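Side-chain contacts in delta-1-pyrroline-5-carboxylate dehydrogenase, mitochondrial (Mus musculus, PDB 4E3X), which oxidises the semialdehyde of L-glutamate to L-glutamate with NAD(+), the second step of proline degradation in mitochondria: residues I64-G69 and C95-A100; E71-S76 and L102-D107; Q126-A131 and A222-G227; A132-G137 and R250-P255; R140-A145 and S242-R247. All blocks are in the same frame, centred on the assembly; numbering follows the deposited sequence.

Interaction 1: residues I64-G69 and C95-A100; sequences IPCVVG and CYADKA
C66 meets both C95 and A97 through its sulfur, the only side-chain atom that strand 66-68 sends into this contact. The apolar contacts all converge there. C66 SG lies 4.0 Å from C95 SG and 3.9 Å from A97 CB, so a thiol and a methyl share its surface. With SG anti to its own carbonyl carbon (chi1 -68°), the C66 thiol reaches the end of strand 89-95 and the link to helix 99-118, lying beside C95 O and A97 N.

The polar link is made through water. Water 1 donates to I64 O at 2.7 Å and accepts from C95 N at 2.9 Å, spanning a gap in which those two backbone atoms are 4.0 Å apart. It appears to stand in for the direct bond that the parallel pairing of 62-68 with 89-95 would otherwise make here. L101, at the start of helix 99-118, also packs on C66, and the side chain of A97 is about 8 Å from that of K233, an NAD(+)-binding residue.

The sulfur separation is about twice that of a disulfide, so the two cysteines are modelled as unlinked thiols: their contact is van der Waals packing, and the water supplies the directional bonding.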
# COMPACT_ATOMS: atom_id res chain seq x y z
N ILE B 64 -25.13 -23.62 10.29
CA ILE B 64 -24.75 -22.34 9.70
C ILE B 64 -24.53 -22.52 8.20
O ILE B 64 -23.61 -23.23 7.80
CB ILE B 64 -23.45 -21.81 10.36
CG1 ILE B 64 -23.69 -21.54 11.85
CG2 ILE B 64 -22.93 -20.57 9.65
CD1 ILE B 64 -22.46 -21.11 12.61
N PRO B 65 -25.36 -21.88 7.37
CA PRO B 65 -25.22 -22.03 5.92
C PRO B 65 -24.17 -21.09 5.36
O PRO B 65 -23.73 -20.16 6.04
CB PRO B 65 -26.60 -21.60 5.41
CG PRO B 65 -26.96 -20.49 6.36
CD PRO B 65 -26.46 -20.95 7.72
N CYS B 66 -23.77 -21.32 4.11
CA CYS B 66 -23.14 -20.26 3.35
C CYS B 66 -24.24 -19.24 3.02
O CYS B 66 -25.41 -19.61 2.88
CB CYS B 66 -22.54 -20.80 2.06
SG CYS B 66 -21.13 -21.89 2.30
N VAL B 67 -23.87 -17.97 2.90
CA VAL B 67 -24.85 -16.95 2.54
C VAL B 67 -24.34 -16.18 1.33
O VAL B 67 -23.29 -15.53 1.38
CB VAL B 67 -25.17 -15.97 3.70
CG1 VAL B 67 -26.25 -14.98 3.26
CG2 VAL B 67 -25.62 -16.73 4.94
N VAL B 68 -25.09 -16.26 0.24
CA VAL B 68 -24.79 -15.52 -0.98
C VAL B 68 -26.01 -14.64 -1.25
O VAL B 68 -27.12 -15.13 -1.43
CB VAL B 68 -24.51 -16.47 -2.15
CG1 VAL B 68 -24.33 -15.70 -3.45
CG2 VAL B 68 -23.28 -17.32 -1.84
N GLY B 69 -25.80 -13.32 -1.24
CA GLY B 69 -26.92 -12.40 -1.26
C GLY B 69 -27.72 -12.59 0.02
O GLY B 69 -27.19 -12.42 1.12
N CYS B 95 -20.91 -25.83 6.28
CA CYS B 95 -20.44 -26.52 5.09
C CYS B 95 -19.43 -25.69 4.34
O CYS B 95 -19.39 -24.46 4.44
CB CYS B 95 -21.60 -26.91 4.18
SG CYS B 95 -22.50 -25.51 3.45
N TYR B 96 -18.60 -26.37 3.56
CA TYR B 96 -17.65 -25.68 2.71
C TYR B 96 -18.29 -25.35 1.37
O TYR B 96 -18.82 -26.24 0.71
CB TYR B 96 -16.44 -26.58 2.45
CG TYR B 96 -15.41 -26.70 3.56
CD1 TYR B 96 -15.33 -25.79 4.61
CD2 TYR B 96 -14.48 -27.73 3.52
CE1 TYR B 96 -14.34 -25.91 5.59
CE2 TYR B 96 -13.50 -27.86 4.48
CZ TYR B 96 -13.43 -26.96 5.51
OH TYR B 96 -12.43 -27.12 6.45
N ALA B 97 -18.20 -24.09 0.95
CA ALA B 97 -18.65 -23.68 -0.37
C ALA B 97 -17.84 -24.45 -1.41
O ALA B 97 -16.62 -24.57 -1.27
CB ALA B 97 -18.47 -22.19 -0.56
N ASP B 98 -18.51 -24.99 -2.43
CA ASP B 98 -17.79 -25.59 -3.55
C ASP B 98 -17.33 -24.50 -4.52
O ASP B 98 -17.67 -23.32 -4.36
CB ASP B 98 -18.58 -26.71 -4.26
CG ASP B 98 -19.98 -26.30 -4.67
OD1 ASP B 98 -20.29 -25.10 -4.71
OD2 ASP B 98 -20.79 -27.20 -4.97
N LYS B 99 -16.52 -24.88 -5.50
CA LYS B 99 -16.01 -23.88 -6.44
C LYS B 99 -17.14 -23.19 -7.21
O LYS B 99 -17.09 -21.99 -7.45
CB LYS B 99 -14.95 -24.49 -7.37
CG LYS B 99 -13.77 -25.03 -6.59
CD LYS B 99 -12.62 -25.51 -7.46
CE LYS B 99 -11.73 -24.36 -7.91
NZ LYS B 99 -10.65 -24.85 -8.81
N ALA B 100 -18.17 -23.95 -7.58
CA ALA B 100 -19.33 -23.35 -8.23
C ALA B 100 -19.97 -22.26 -7.37
O ALA B 100 -20.31 -21.18 -7.87
CB ALA B 100 -20.35 -24.42 -8.57
O HOH W 1 -21.48 -22.95 6.14

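Interaction 2: residues E71-S76 and L102-D107; sequences EEVWTS and LNRAID
Strand 71-73, with E71 and V73 facing helix 99-118, keeps well clear of the helix backbone, the nearest CA atoms, those of E71 and A105, being 10.4 Å apart. Long side chains close this distance. R104 reaches from the helix, its CG anti to the backbone N (chi1 -178°) and its chain bent further along, at chi2 and chi3, and brings the guanidinium end-on to E71. The glutamate is fully extended and crosses the arginine at about a right angle.

Both terminal nitrogens of the arginine hold the same oxygen: NH1 lies 3.2 Å from E71 OE1 and NH2 lies 3.3 Å from that OE1. The salt bridge is therefore a fork closing on one atom rather than a paired, coplanar one. The carboxylate and guanidinium planes stand 37° apart, and both nitrogens come to OE1 from the same face of the carboxylate, NH2 well above its plane and NH1 on the syn side. The N-H...O angle is 145° for NH1 and similarly bent for NH2.

The pair joins an edge strand of the mixed sheet 71-73, 62-68, 89-95, 78-83 to the first long helix after that sheet. The same helix also packs A105 on V68 of the neighbouring strand, while V73 bonds by its backbone to C66.

V73 adds a van der Waals contact, its methyl CG2 3.8 Å from R104 NH2, approaching the guanidinium obliquely. E71 and R104 are both exposed, so solvent probably weakens the attraction between their charges.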
# COMPACT_ATOMS: atom_id res chain seq x y z
N GLU B 71 -29.52 -15.54 0.14
CA GLU B 71 -29.79 -16.97 0.03
C GLU B 71 -28.91 -17.80 0.95
O GLU B 71 -27.69 -17.63 0.97
CB GLU B 71 -29.59 -17.45 -1.42
CG GLU B 71 -29.91 -18.93 -1.61
CD GLU B 71 -29.63 -19.45 -3.02
OE1 GLU B 71 -29.20 -18.66 -3.89
OE2 GLU B 71 -29.85 -20.66 -3.25
N GLU B 72 -29.53 -18.69 1.72
CA GLU B 72 -28.79 -19.64 2.54
C GLU B 72 -28.55 -20.88 1.71
O GLU B 72 -29.49 -21.49 1.19
CB GLU B 72 -29.57 -19.98 3.81
CG GLU B 72 -29.84 -18.77 4.69
CD GLU B 72 -30.50 -19.11 6.01
OE1 GLU B 72 -30.74 -20.31 6.27
OE2 GLU B 72 -30.76 -18.18 6.81
N VAL B 73 -27.28 -21.24 1.54
CA VAL B 73 -26.90 -22.31 0.62
C VAL B 73 -26.13 -23.41 1.35
O VAL B 73 -25.22 -23.13 2.13
CB VAL B 73 -26.03 -21.77 -0.53
CG1 VAL B 73 -25.80 -22.85 -1.57
CG2 VAL B 73 -26.67 -20.54 -1.16
N TRP B 74 -26.49 -24.66 1.07
CA TRP B 74 -25.80 -25.81 1.63
C TRP B 74 -25.10 -26.61 0.55
O TRP B 74 -25.57 -26.69 -0.58
CB TRP B 74 -26.78 -26.70 2.40
CG TRP B 74 -27.15 -26.08 3.69
CD1 TRP B 74 -28.19 -25.23 3.93
CD2 TRP B 74 -26.45 -26.21 4.94
NE1 TRP B 74 -28.18 -24.82 5.24
CE2 TRP B 74 -27.12 -25.41 5.88
CE3 TRP B 74 -25.31 -26.92 5.34
CZ2 TRP B 74 -26.70 -25.31 7.21
CZ3 TRP B 74 -24.89 -26.82 6.66
CH2 TRP B 74 -25.59 -26.02 7.58
N THR B 75 -23.96 -27.18 0.90
CA THR B 75 -23.31 -28.16 0.04
C THR B 75 -23.20 -29.48 0.80
O THR B 75 -23.58 -29.57 1.97
CB THR B 75 -21.87 -27.77 -0.34
OG1 THR B 75 -21.05 -27.86 0.83
CG2 THR B 75 -21.81 -26.36 -0.94
N SER B 76 -22.68 -30.50 0.12
CA SER B 76 -22.49 -31.82 0.72
C SER B 76 -21.30 -31.88 1.67
O SER B 76 -21.14 -32.87 2.40
CB SER B 76 -22.27 -32.86 -0.38
OG SER B 76 -21.03 -32.62 -1.04
N LEU B 102 -18.62 -20.55 -4.89
CA LEU B 102 -17.71 -19.43 -4.76
C LEU B 102 -17.77 -18.53 -5.99
O LEU B 102 -17.80 -17.31 -5.88
CB LEU B 102 -16.29 -19.92 -4.51
CG LEU B 102 -16.04 -20.58 -3.14
CD1 LEU B 102 -14.64 -21.15 -3.10
CD2 LEU B 102 -16.26 -19.59 -1.98
N ASN B 103 -17.80 -19.14 -7.17
CA ASN B 103 -17.89 -18.35 -8.38
C ASN B 103 -19.23 -17.63 -8.51
O ASN B 103 -19.29 -16.49 -8.99
CB ASN B 103 -17.55 -19.19 -9.61
CG ASN B 103 -16.04 -19.38 -9.79
OD1 ASN B 103 -15.53 -20.49 -9.90
ND2 ASN B 103 -15.32 -18.27 -9.79
N ARG B 104 -20.31 -18.28 -8.08
CA ARG B 104 -21.61 -17.64 -8.04
C ARG B 104 -21.59 -16.44 -7.10
O ARG B 104 -22.17 -15.38 -7.40
CB ARG B 104 -22.67 -18.62 -7.54
CG ARG B 104 -24.04 -18.02 -7.52
CD ARG B 104 -25.06 -19.03 -7.95
NE ARG B 104 -25.44 -19.90 -6.85
CZ ARG B 104 -26.28 -19.54 -5.89
NH1 ARG B 104 -26.79 -18.31 -5.89
NH2 ARG B 104 -26.62 -20.39 -4.93
N ALA B 105 -20.91 -16.59 -5.97
CA ALA B 105 -20.79 -15.52 -4.99
C ALA B 105 -20.02 -14.33 -5.56
O ALA B 105 -20.40 -13.18 -5.34
CB ALA B 105 -20.12 -16.02 -3.72
N ILE B 106 -18.94 -14.62 -6.29
CA ILE B 106 -18.18 -13.57 -6.97
C ILE B 106 -19.06 -12.81 -7.95
O ILE B 106 -19.11 -11.58 -7.94
CB ILE B 106 -16.95 -14.15 -7.71
CG1 ILE B 106 -15.90 -14.64 -6.70
CG2 ILE B 106 -16.35 -13.11 -8.67
CD1 ILE B 106 -14.81 -15.51 -7.32
N ASP B 107 -19.76 -13.55 -8.81
CA ASP B 107 -20.58 -12.91 -9.84
C ASP B 107 -21.63 -11.99 -9.21
O ASP B 107 -21.83 -10.87 -9.68
CB ASP B 107 -21.27 -13.95 -10.73
CG ASP B 107 -20.29 -14.80 -11.52
OD1 ASP B 107 -19.08 -14.47 -11.55
OD2 ASP B 107 -20.74 -15.79 -12.12

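Interaction 3: residues Q126-A131 and A222-G227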
# COMPACT_ATOMS: atom_id res chain seq x y z
N GLN B 126 -22.58 4.22 8.45
CA GLN B 126 -23.72 4.05 9.34
C GLN B 126 -24.02 2.58 9.64
O GLN B 126 -24.42 2.25 10.76
CB GLN B 126 -24.95 4.74 8.74
N VAL B 127 -23.83 1.70 8.65
CA VAL B 127 -24.01 0.28 8.87
C VAL B 127 -23.10 -0.19 10.00
O VAL B 127 -23.53 -0.89 10.92
CB VAL B 127 -23.69 -0.52 7.59
CG1 VAL B 127 -23.68 -2.03 7.88
CG2 VAL B 127 -24.69 -0.17 6.50
N PHE B 128 -21.84 0.21 9.94
CA PHE B 128 -20.86 -0.24 10.91
C PHE B 128 -21.05 0.39 12.28
O PHE B 128 -20.86 -0.27 13.30
CB PHE B 128 -19.45 -0.07 10.35
CG PHE B 128 -19.21 -0.95 9.18
CD1 PHE B 128 -19.44 -0.50 7.89
CD2 PHE B 128 -18.82 -2.26 9.37
CE1 PHE B 128 -19.27 -1.34 6.81
CE2 PHE B 128 -18.65 -3.10 8.30
CZ PHE B 128 -18.87 -2.64 7.02
N LEU B 129 -21.50 1.64 12.32
CA LEU B 129 -21.82 2.29 13.58
C LEU B 129 -23.03 1.65 14.25
O LEU B 129 -23.07 1.48 15.48
CB LEU B 129 -22.06 3.78 13.36
CG LEU B 129 -20.80 4.54 12.92
CD1 LEU B 129 -21.17 5.94 12.43
CD2 LEU B 129 -19.78 4.61 14.06
N LYS B 130 -24.03 1.29 13.45
CA LYS B 130 -25.20 0.58 13.97
C LYS B 130 -24.82 -0.80 14.49
O LYS B 130 -25.26 -1.22 15.57
CB LYS B 130 -26.29 0.47 12.89
N ALA B 131 -23.98 -1.50 13.73
CA ALA B 131 -23.50 -2.81 14.16
C ALA B 131 -22.74 -2.70 15.48
O ALA B 131 -22.91 -3.53 16.38
CB ALA B 131 -22.63 -3.44 13.09
N ALA B 222 -13.68 -3.78 6.95
CA ALA B 222 -12.96 -2.59 6.51
C ALA B 222 -12.99 -2.40 4.98
O ALA B 222 -13.31 -1.31 4.51
CB ALA B 222 -11.54 -2.57 7.06
N PRO B 223 -12.73 -3.47 4.19
CA PRO B 223 -12.86 -3.27 2.74
C PRO B 223 -14.31 -2.92 2.35
O PRO B 223 -14.50 -2.06 1.48
CB PRO B 223 -12.41 -4.61 2.15
CG PRO B 223 -11.48 -5.18 3.21
CD PRO B 223 -12.12 -4.78 4.51
N ALA B 224 -15.30 -3.55 2.97
CA ALA B 224 -16.69 -3.23 2.64
C ALA B 224 -17.01 -1.76 2.94
O ALA B 224 -17.69 -1.09 2.15
CB ALA B 224 -17.64 -4.16 3.37
N LEU B 225 -16.53 -1.26 4.07
CA LEU B 225 -16.70 0.14 4.43
C LEU B 225 -16.22 1.08 3.32
O LEU B 225 -16.85 2.11 3.05
CB LEU B 225 -15.94 0.45 5.71
CG LEU B 225 -15.82 1.91 6.14
CD1 LEU B 225 -17.17 2.48 6.58
CD2 LEU B 225 -14.77 2.00 7.25
N MET B 226 -15.14 0.69 2.65
CA MET B 226 -14.53 1.52 1.62
C MET B 226 -15.12 1.30 0.23
O MET B 226 -14.57 1.74 -0.76
CB MET B 226 -13.01 1.30 1.61
CG MET B 226 -12.36 1.59 2.95
SD MET B 226 -12.72 3.22 3.63
CE MET B 226 -11.78 4.26 2.52
N GLY B 227 -16.28 0.64 0.17
CA GLY B 227 -16.97 0.50 -1.10
C GLY B 227 -16.65 -0.76 -1.88
O GLY B 227 -17.01 -0.88 -3.04
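A Schellman motif ends helix 213-225 just where A224 and L225 receive the ring of F128 from helix 121-136. Helix 213-225 is the crossover of a beta-alpha-beta unit between the parallel strands 203-207 and 230-233 of the Rossmann-type NAD-binding domain. At its C-terminus G227 N bonds back to A224 O, and the positive phi of G227 turns the chain so that N228 N returns to P223 O.

F128 is directed across the gap with CG anti to its carbonyl carbon (chi1 -66°), so that the far end of the ring does the touching. The A224 methyl sits at the ring edge, close to its plane, CB lying 4.1 Å from F128 CZ. L225 comes in more obliquely, its CA 3.8 Å from F128 CE1 and its CB 3.9 Å from the same ring carbon. F170 of helix 155-180 adds an edge-to-face stack with F128, and L249 of helix 239-251 also packs on it.

Replacing the ring by the methyl of an alanine is likely to open a gap between the two helices and leave F170 without its stacking partner. Further back on the ring, L225 CD1 approaches F128 CD1 to 4.0 Å.

Interaction 4: residues A132-G137 and R250-P255; sequences ADMLSG and REAGLP
The E251 carboxylate meets M134 through a single oxygen: the methyl CE of M134 lies 3.7 Å from E251 OE1, tilted well out of the carboxylate plane. The same OE1 is held by R139 in a salt bridge, which is its stronger partner. The other flat group, the R250 guanidinium, braces its own helix end. Its NE donates to L254 O at 2.9 Å with an N-H...O angle of 157°, the acceptor lying slightly out of the guanidinium plane, while NH1 and NH2 go to G69 O and to a salt bridge with D70.

M134 carries the contact between the two helix ends. A bend at its last torsion (chi3 68°) turns CE toward E251, 4.0 Å from CB of that residue, while SD rests 4.1 Å from A252 CB. The methionine and glutamate side chains cross at about a right angle. A252 also packs on A131 of helix 121-136. Just beyond it, G253 closes helix 239-251 in a Schellman motif, its N bonded to R250 O.

Across the two segments, then, the attraction is dispersion and weak polar contact from a pliable thioether, while the salt bridge to R139 holds the E251 carboxylate against which the methyl rests.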
# COMPACT_ATOMS: atom_id res chain seq x y z
N ALA B 132 -21.89 -1.68 15.60
CA ALA B 132 -21.13 -1.47 16.83
C ALA B 132 -22.04 -1.24 18.03
O ALA B 132 -21.78 -1.74 19.11
CB ALA B 132 -20.17 -0.31 16.67
N ASP B 133 -23.11 -0.48 17.82
CA ASP B 133 -24.06 -0.19 18.88
C ASP B 133 -24.77 -1.47 19.33
O ASP B 133 -24.98 -1.69 20.53
CB ASP B 133 -25.07 0.86 18.39
CG ASP B 133 -26.06 1.28 19.45
OD1 ASP B 133 -25.73 2.18 20.25
OD2 ASP B 133 -27.18 0.73 19.47
N MET B 134 -25.13 -2.32 18.37
CA MET B 134 -25.76 -3.60 18.69
C MET B 134 -24.82 -4.50 19.48
O MET B 134 -25.21 -5.13 20.46
CB MET B 134 -26.22 -4.29 17.41
CG MET B 134 -27.29 -3.52 16.65
SD MET B 134 -27.54 -4.13 14.97
CE MET B 134 -28.25 -5.73 15.31
N LEU B 135 -23.57 -4.57 19.04
CA LEU B 135 -22.55 -5.37 19.72
C LEU B 135 -22.29 -4.85 21.13
O LEU B 135 -22.05 -5.64 22.04
CB LEU B 135 -21.25 -5.36 18.92
CG LEU B 135 -21.26 -6.18 17.63
CD1 LEU B 135 -20.15 -5.72 16.69
CD2 LEU B 135 -21.12 -7.67 17.95
N SER B 136 -22.32 -3.53 21.31
CA SER B 136 -22.07 -2.92 22.61
C SER B 136 -23.16 -3.31 23.60
O SER B 136 -22.89 -3.61 24.77
CB SER B 136 -21.99 -1.40 22.48
OG SER B 136 -21.85 -0.78 23.74
N GLY B 137 -24.40 -3.28 23.13
CA GLY B 137 -25.55 -3.46 23.99
C GLY B 137 -26.20 -4.82 23.89
O GLY B 137 -25.74 -5.77 24.51
N ARG B 250 -25.68 -7.69 8.68
CA ARG B 250 -26.86 -7.68 7.82
C ARG B 250 -28.03 -6.95 8.48
O ARG B 250 -28.71 -6.15 7.85
CB ARG B 250 -27.24 -9.10 7.37
CG ARG B 250 -26.10 -9.85 6.65
CD ARG B 250 -25.56 -9.11 5.42
NE ARG B 250 -26.66 -8.63 4.60
CZ ARG B 250 -27.35 -9.38 3.74
NH1 ARG B 250 -27.02 -10.65 3.55
NH2 ARG B 250 -28.37 -8.86 3.09
N GLU B 251 -28.26 -7.23 9.76
CA GLU B 251 -29.35 -6.58 10.49
C GLU B 251 -29.13 -5.08 10.64
O GLU B 251 -30.09 -4.31 10.71
CB GLU B 251 -29.54 -7.21 11.87
CG GLU B 251 -30.04 -8.64 11.84
CD GLU B 251 -30.21 -9.20 13.24
OE1 GLU B 251 -30.48 -8.41 14.17
OE2 GLU B 251 -30.08 -10.43 13.42
N ALA B 252 -27.86 -4.67 10.66
CA ALA B 252 -27.49 -3.26 10.78
C ALA B 252 -27.63 -2.52 9.44
O ALA B 252 -27.37 -1.32 9.36
CB ALA B 252 -26.07 -3.11 11.32
N GLY B 253 -27.99 -3.26 8.39
CA GLY B 253 -28.29 -2.64 7.12
C GLY B 253 -27.31 -2.91 5.98
O GLY B 253 -27.43 -2.31 4.92
N LEU B 254 -26.35 -3.80 6.19
CA LEU B 254 -25.47 -4.15 5.08
C LEU B 254 -26.30 -4.80 3.97
O LEU B 254 -26.98 -5.79 4.21
CB LEU B 254 -24.37 -5.10 5.54
CG LEU B 254 -23.29 -5.36 4.49
CD1 LEU B 254 -22.39 -4.14 4.35
CD2 LEU B 254 -22.48 -6.57 4.86
N PRO B 255 -26.26 -4.24 2.75
CA PRO B 255 -27.09 -4.79 1.67
C PRO B 255 -26.64 -6.18 1.25
O PRO B 255 -25.50 -6.58 1.54
CB PRO B 255 -26.87 -3.79 0.52
CG PRO B 255 -26.43 -2.53 1.18
CD PRO B 255 -25.60 -2.99 2.34

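Interaction 5: residues R140-A145 and S242-R247; sequences RAEVLA and SYAVYR
E142 OE2 accepts a bond of 2.8 Å from water 2, which donates its other hydrogen to A244 O at 3.0 Å. The same carboxylate oxygen is in a salt bridge with K146, one turn further along helix 140-151, while OE1 pairs with R139. Two cationic side chains and a water thus share the carboxylate, and they are likely to stabilise its negative charge.

The carboxylate also packs against A244: OE2 is 3.5 Å from A244 CB. It gets there because CG stands anti to the backbone N (chi1 176°) and the chain continues extended, laying the acid alongside the neighbouring helix.

Beside it, V143 brings CG1 to 4.3 Å from A244 CB, a loose methyl-to-methyl touch in the buried part of the interface. The small side chain of A244 permits a close approach, the CA atoms of V143 and A244 being 6.6 Å apart. Other faces of helix 239-251 are taken up as well, with Y243 and Y246 both meeting F261 and V245 packing on L166 of helix 155-180.

Helix 239-251 is the crossover that joins the parallel strands 230-233 and 259-261, an arrangement characteristic of a Rossmann-type nucleotide-binding domain, here flanked by helix 140-151 from earlier in the chain.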
# COMPACT_ATOMS: atom_id res chain seq x y z
N ARG B 140 -24.09 -8.07 22.95
CA ARG B 140 -22.79 -8.29 23.58
C ARG B 140 -22.68 -9.68 24.18
O ARG B 140 -21.71 -10.39 23.94
CB ARG B 140 -22.52 -7.24 24.67
CG ARG B 140 -21.03 -7.05 24.96
CD ARG B 140 -20.79 -6.30 26.26
NE ARG B 140 -19.44 -5.76 26.39
CZ ARG B 140 -19.10 -4.52 26.03
NH1 ARG B 140 -17.85 -4.10 26.19
NH2 ARG B 140 -20.01 -3.71 25.49
N ALA B 141 -23.68 -10.08 24.96
CA ALA B 141 -23.60 -11.36 25.65
C ALA B 141 -23.53 -12.51 24.65
O ALA B 141 -22.77 -13.47 24.84
CB ALA B 141 -24.77 -11.52 26.63
N GLU B 142 -24.31 -12.42 23.58
CA GLU B 142 -24.29 -13.43 22.53
C GLU B 142 -22.91 -13.62 21.91
O GLU B 142 -22.41 -14.74 21.81
CB GLU B 142 -25.29 -13.07 21.43
CG GLU B 142 -25.26 -14.03 20.25
CD GLU B 142 -25.95 -13.49 19.01
OE1 GLU B 142 -26.73 -12.52 19.12
OE2 GLU B 142 -25.72 -14.05 17.92
N VAL B 143 -22.29 -12.53 21.45
CA VAL B 143 -21.00 -12.67 20.78
C VAL B 143 -19.90 -13.11 21.74
O VAL B 143 -19.00 -13.86 21.37
CB VAL B 143 -20.59 -11.43 19.94
CG1 VAL B 143 -21.64 -11.15 18.86
CG2 VAL B 143 -20.35 -10.21 20.81
N LEU B 144 -19.98 -12.64 22.99
CA LEU B 144 -19.04 -13.11 24.00
C LEU B 144 -19.18 -14.62 24.22
O LEU B 144 -18.20 -15.36 24.20
CB LEU B 144 -19.23 -12.36 25.31
CG LEU B 144 -18.37 -11.11 25.53
CD1 LEU B 144 -18.42 -10.15 24.36
CD2 LEU B 144 -18.81 -10.42 26.81
N ALA B 145 -20.42 -15.07 24.44
CA ALA B 145 -20.67 -16.46 24.75
C ALA B 145 -20.24 -17.37 23.61
O ALA B 145 -19.67 -18.44 23.84
CB ALA B 145 -22.15 -16.68 25.09
N SER B 242 -18.27 -16.01 14.23
CA SER B 242 -18.14 -15.28 12.97
C SER B 242 -19.49 -15.07 12.30
O SER B 242 -19.78 -13.99 11.79
CB SER B 242 -17.19 -16.00 12.02
OG SER B 242 -15.88 -16.03 12.55
N TYR B 243 -20.32 -16.12 12.30
CA TYR B 243 -21.65 -15.99 11.72
C TYR B 243 -22.52 -15.02 12.53
O TYR B 243 -23.33 -14.29 11.96
CB TYR B 243 -22.33 -17.35 11.61
CG TYR B 243 -23.60 -17.34 10.80
CD1 TYR B 243 -24.80 -17.81 11.33
CD2 TYR B 243 -23.61 -16.88 9.49
CE1 TYR B 243 -25.97 -17.82 10.57
CE2 TYR B 243 -24.76 -16.87 8.73
CZ TYR B 243 -25.94 -17.34 9.26
OH TYR B 243 -27.07 -17.33 8.47
N ALA B 244 -22.34 -15.00 13.84
CA ALA B 244 -23.07 -14.04 14.68
C ALA B 244 -22.75 -12.60 14.25
O ALA B 244 -23.65 -11.77 14.12
CB ALA B 244 -22.74 -14.25 16.15
N VAL B 245 -21.47 -12.32 14.02
CA VAL B 245 -21.06 -11.01 13.53
C VAL B 245 -21.64 -10.71 12.14
O VAL B 245 -22.12 -9.62 11.87
CB VAL B 245 -19.53 -10.89 13.51
CG1 VAL B 245 -19.09 -9.58 12.85
CG2 VAL B 245 -18.97 -10.99 14.94
N TYR B 246 -21.59 -11.71 11.26
CA TYR B 246 -22.16 -11.55 9.92
C TYR B 246 -23.64 -11.16 10.00
O TYR B 246 -24.08 -10.21 9.36
CB TYR B 246 -21.98 -12.82 9.08
CG TYR B 246 -22.56 -12.64 7.70
CD1 TYR B 246 -21.90 -11.88 6.75
CD2 TYR B 246 -23.79 -13.21 7.35
CE1 TYR B 246 -22.44 -11.68 5.49
CE2 TYR B 246 -24.34 -13.01 6.09
CZ TYR B 246 -23.64 -12.24 5.16
OH TYR B 246 -24.18 -12.03 3.90
N ARG B 247 -24.40 -11.89 10.81
CA ARG B 247 -25.83 -11.62 10.94
C ARG B 247 -26.08 -10.21 11.48
O ARG B 247 -26.99 -9.52 11.03
CB ARG B 247 -26.50 -12.65 11.85
O HOH W 2 -26.10 -12.59 15.62

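Overall arrangement
From the N terminus, interactions 1 and 2 come first. Each closes a loop through the four-stranded mixed sheet onto the chain at the start of helix 99-118, and their segments alternate, so the two loops cross. The following helices open the other three in turn: 126-131 for interaction 3, 132-137 for interaction 4 and 140-145 for interaction 5. Interaction 3 closes first, at 222-227, and crosses both others; interaction 5 closes at 242-247, within the wider span that interaction 4 completes at 250-255. These three tie helices 121-136 and 140-151 to the crossover helices of the Rossmann-type domain. I64 and V67 pack on Y243, joining interactions 1 and 5.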